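Local coordinates for protein phosphoribulokinase 1 (PDB 1A7J) that catalyses the ATP-dependent phosphorylation of D-ribulose 5-phosphate to D-ribulose 1,5-bisphosphate in the Calvin cycle, at residues Gln164-Asp169 and Glu178-Val183. Sequence-based numbering, arbitrary orientation.
With SO4 (sulfate ion), chain B.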
ATOM      1  N   GLN A 164      14.695   2.362  -2.783  1.00 13.09           N
ATOM      2  CA  GLN A 164      13.646   2.014  -3.729  1.00 14.56           C
ATOM      3  C   GLN A 164      13.245   3.243  -4.532  1.00 17.63           C
ATOM      4  O   GLN A 164      12.991   3.153  -5.724  1.00 21.38           O
ATOM      5  CB  GLN A 164      12.419   1.418  -3.015  1.00 18.54           C
ATOM      6  CG  GLN A 164      12.415  -0.111  -3.010  1.00 23.75           C
ATOM      7  CD  GLN A 164      11.281  -0.751  -2.208  1.00 26.36           C
ATOM      8  OE1 GLN A 164      10.354  -0.078  -1.756  1.00 29.59           O
ATOM      9  NE2 GLN A 164      11.326  -2.077  -2.084  1.00 27.57           N
ATOM     10  N   LYS A 165      13.332   4.411  -3.912  1.00 19.98           N
ATOM     11  CA  LYS A 165      12.857   5.629  -4.540  1.00 17.72           C
ATOM     12  C   LYS A 165      13.936   6.244  -5.424  1.00 20.38           C
ATOM     13  O   LYS A 165      13.659   6.663  -6.539  1.00 19.40           O
ATOM     14  CB  LYS A 165      12.423   6.623  -3.472  1.00 12.17           C
ATOM     15  CG  LYS A 165      12.281   8.014  -3.979  1.00 11.94           C
ATOM     16  CD  LYS A 165      11.091   8.122  -4.893  1.00 22.89           C
ATOM     17  CE  LYS A 165      10.936   9.545  -5.418  1.00 31.65           C
ATOM     18  NZ  LYS A 165       9.911   9.666  -6.511  1.00 34.57           N
ATOM     19  N   ILE A 166      15.171   6.255  -4.928  1.00 27.17           N
ATOM     20  CA  ILE A 166      16.313   6.846  -5.622  1.00 21.51           C
ATOM     21  C   ILE A 166      16.502   6.087  -6.915  1.00 28.12           C
ATOM     22  O   ILE A 166      16.806   6.681  -7.950  1.00 35.55           O
ATOM     23  CB  ILE A 166      17.600   6.744  -4.779  1.00  9.59           C
ATOM     24  CG1 ILE A 166      17.619   7.807  -3.694  1.00  3.82           C
ATOM     25  CG2 ILE A 166      18.794   6.976  -5.612  1.00  9.53           C
ATOM     26  CD1 ILE A 166      18.134   7.290  -2.427  1.00  6.48           C
ATOM     27  N   HIS A 167      16.130   4.815  -6.903  1.00 30.99           N
ATOM     28  CA  HIS A 167      16.180   4.041  -8.122  1.00 39.26           C
ATOM     29  C   HIS A 167      15.090   4.359  -9.137  1.00 45.69           C
ATOM     30  O   HIS A 167      15.386   4.422 -10.326  1.00 54.15           O
ATOM     31  CB  HIS A 167      16.227   2.557  -7.810  1.00 35.35           C
ATOM     32  CG  HIS A 167      17.618   2.041  -7.650  1.00 38.74           C
ATOM     33  ND1 HIS A 167      18.507   2.603  -6.755  1.00 39.43           N
ATOM     34  CD2 HIS A 167      18.334   1.151  -8.381  1.00 38.09           C
ATOM     35  CE1 HIS A 167      19.711   2.090  -6.954  1.00 35.84           C
ATOM     36  NE2 HIS A 167      19.633   1.204  -7.932  1.00 35.81           N
ATOM     37  N   ARG A 168      13.883   4.697  -8.685  1.00 47.93           N
ATOM     38  CA  ARG A 168      12.826   5.115  -9.611  1.00 47.47           C
ATOM     39  C   ARG A 168      13.167   6.475 -10.221  1.00 51.08           C
ATOM     40  O   ARG A 168      12.592   6.859 -11.240  1.00 49.80           O
ATOM     41  CB  ARG A 168      11.469   5.243  -8.909  1.00 46.51           C
ATOM     42  CG  ARG A 168      10.808   3.952  -8.450  1.00 51.69           C
ATOM     43  CD  ARG A 168       9.559   4.264  -7.586  1.00 52.25           C
ATOM     44  NE  ARG A 168       9.302   3.256  -6.543  1.00 53.76           N
ATOM     45  CZ  ARG A 168       8.709   3.495  -5.367  1.00 52.83           C
ATOM     46  NH1 ARG A 168       8.536   4.739  -4.928  1.00 47.48           N
ATOM     47  NH2 ARG A 168       8.392   2.477  -4.572  1.00 51.42           N
ATOM     48  N   ASP A 169      13.988   7.254  -9.518  1.00 56.49           N
ATOM     49  CA  ASP A 169      14.274   8.635  -9.909  1.00 59.10           C
ATOM     50  C   ASP A 169      15.618   8.776 -10.603  1.00 60.74           C
ATOM     51  O   ASP A 169      16.052   9.888 -10.917  1.00 66.09           O
ATOM     52  CB  ASP A 169      14.234   9.572  -8.691  1.00 58.33           C
ATOM     53  CG  ASP A 169      12.855  10.185  -8.449  1.00 59.40           C
ATOM     54  OD1 ASP A 169      11.851   9.654  -8.978  1.00 60.86           O
ATOM     55  OD2 ASP A 169      12.777  11.195  -7.711  1.00 60.47           O
ATOM     56  N   GLU A 178      16.175  19.587  -8.705  1.00 62.45           N
ATOM     57  CA  GLU A 178      16.227  19.071  -7.332  1.00 56.42           C
ATOM     58  C   GLU A 178      16.938  17.728  -7.247  1.00 52.70           C
ATOM     59  O   GLU A 178      16.720  16.826  -8.062  1.00 49.15           O
ATOM     60  CB  GLU A 178      14.827  18.971  -6.701  1.00 56.35           C
ATOM     61  CG  GLU A 178      14.644  19.900  -5.463  1.00 56.35           C
ATOM     62  CD  GLU A 178      13.410  19.579  -4.626  1.00 48.32           C
ATOM     63  OE1 GLU A 178      12.678  18.622  -4.984  1.00 44.42           O
ATOM     64  OE2 GLU A 178      13.175  20.291  -3.617  1.00 43.70           O
ATOM     65  N   ALA A 179      17.889  17.671  -6.321  1.00 51.09           N
ATOM     66  CA  ALA A 179      18.782  16.531  -6.190  1.00 52.08           C
ATOM     67  C   ALA A 179      18.127  15.508  -5.284  1.00 51.96           C
ATOM     68  O   ALA A 179      17.276  15.874  -4.471  1.00 53.76           O
ATOM     69  CB  ALA A 179      20.119  16.972  -5.591  1.00 50.26           C
ATOM     70  N   VAL A 180      18.626  14.272  -5.321  1.00 46.41           N
ATOM     71  CA  VAL A 180      17.976  13.176  -4.610  1.00 42.78           C
ATOM     72  C   VAL A 180      17.888  13.442  -3.114  1.00 37.69           C
ATOM     73  O   VAL A 180      16.882  13.117  -2.481  1.00 36.06           O
ATOM     74  CB  VAL A 180      18.680  11.825  -4.867  1.00 42.22           C
ATOM     75  CG1 VAL A 180      18.033  11.128  -6.067  1.00 42.82           C
ATOM     76  CG2 VAL A 180      20.171  12.036  -5.099  1.00 48.12           C
ATOM     77  N   THR A 181      18.840  14.212  -2.601  1.00 30.65           N
ATOM     78  CA  THR A 181      18.835  14.558  -1.190  1.00 25.40           C
ATOM     79  C   THR A 181      17.640  15.446  -0.880  1.00 25.38           C
ATOM     80  O   THR A 181      16.955  15.254   0.123  1.00 27.74           O
ATOM     81  CB  THR A 181      20.115  15.281  -0.796  1.00 24.88           C
ATOM     82  OG1 THR A 181      20.581  16.040  -1.920  1.00 32.40           O
ATOM     83  CG2 THR A 181      21.188  14.279  -0.370  1.00 20.69           C
ATOM     84  N   ASP A 182      17.334  16.346  -1.804  1.00 28.80           N
ATOM     85  CA  ASP A 182      16.272  17.322  -1.609  1.00 27.06           C
ATOM     86  C   ASP A 182      14.916  16.716  -1.911  1.00 23.69           C
ATOM     87  O   ASP A 182      13.923  17.137  -1.341  1.00 29.80           O
ATOM     88  CB  ASP A 182      16.509  18.563  -2.483  1.00 32.81           C
ATOM     89  CG  ASP A 182      17.430  19.578  -1.822  1.00 39.28           C
ATOM     90  OD1 ASP A 182      16.933  20.420  -1.036  1.00 50.03           O
ATOM     91  OD2 ASP A 182      18.655  19.514  -2.053  1.00 44.65           O
ATOM     92  N   VAL A 183      14.892  15.701  -2.773  1.00 19.92           N
ATOM     93  CA  VAL A 183      13.667  14.964  -3.098  1.00 16.59           C
ATOM     94  C   VAL A 183      13.349  14.015  -1.953  1.00 18.28           C
ATOM     95  O   VAL A 183      12.196  13.661  -1.722  1.00 22.49           O
ATOM     96  CB  VAL A 183      13.823  14.142  -4.421  1.00 19.13           C
ATOM     97  CG1 VAL A 183      13.116  12.821  -4.332  1.00 21.75           C
ATOM     98  CG2 VAL A 183      13.229  14.894  -5.582  1.00 28.63           C
TER
HETATM   99  S   SO4 B 401       7.156  12.300  -5.301  1.00 85.48           S
HETATM  100  O1  SO4 B 401       6.462  13.494  -4.907  1.00 85.48           O
HETATM  101  O2  SO4 B 401       6.757  11.204  -4.461  1.00 85.48           O
HETATM  102  O3  SO4 B 401       6.833  12.004  -6.664  1.00 85.48           O
HETATM  103  O4  SO4 B 401       8.554  12.507  -5.185  1.00 85.48           O
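Two catalytic-site residues, K165 and D169, meet V183 where the end of helix 158-168 packs against the start of helix 180-195. V183 CG1 lies 4.1 Å from K165 CE and 3.8 Å from D169 OD2. The lysine chain crosses the valine at about a right angle, whereas D169 and V183 approach from opposite directions. K165 lies in the last turn of its helix and D169 just past the end; they form a salt bridge, K165 NZ to D169 OD1 at 3.1 Å. The ammonium comes from above the carboxylate plane, 44° out of it. The D169 side chain is poorly ordered, so its exact placement is less certain. A bend at chi2 (70°) carries the K165 chain along to D169. K165 NZ also makes a weak hydrogen bond of 3.4 Å to O4 of a sulfate, probably from the crystallisation liquor, which H69 binds too. With an alanine here in place of K165, the D169 carboxylate is likely to lose its charge partner and V183 CG1 its contact with CE. Beside this polar group, I166 CG1 touches V180 CG1 at 4.1 Å. Helix 158-168 follows strand 150-156 of the central mixed sheet, helix 180-195 leads on toward strand 204-210, and the I166 side chain rests on F218 of a loop.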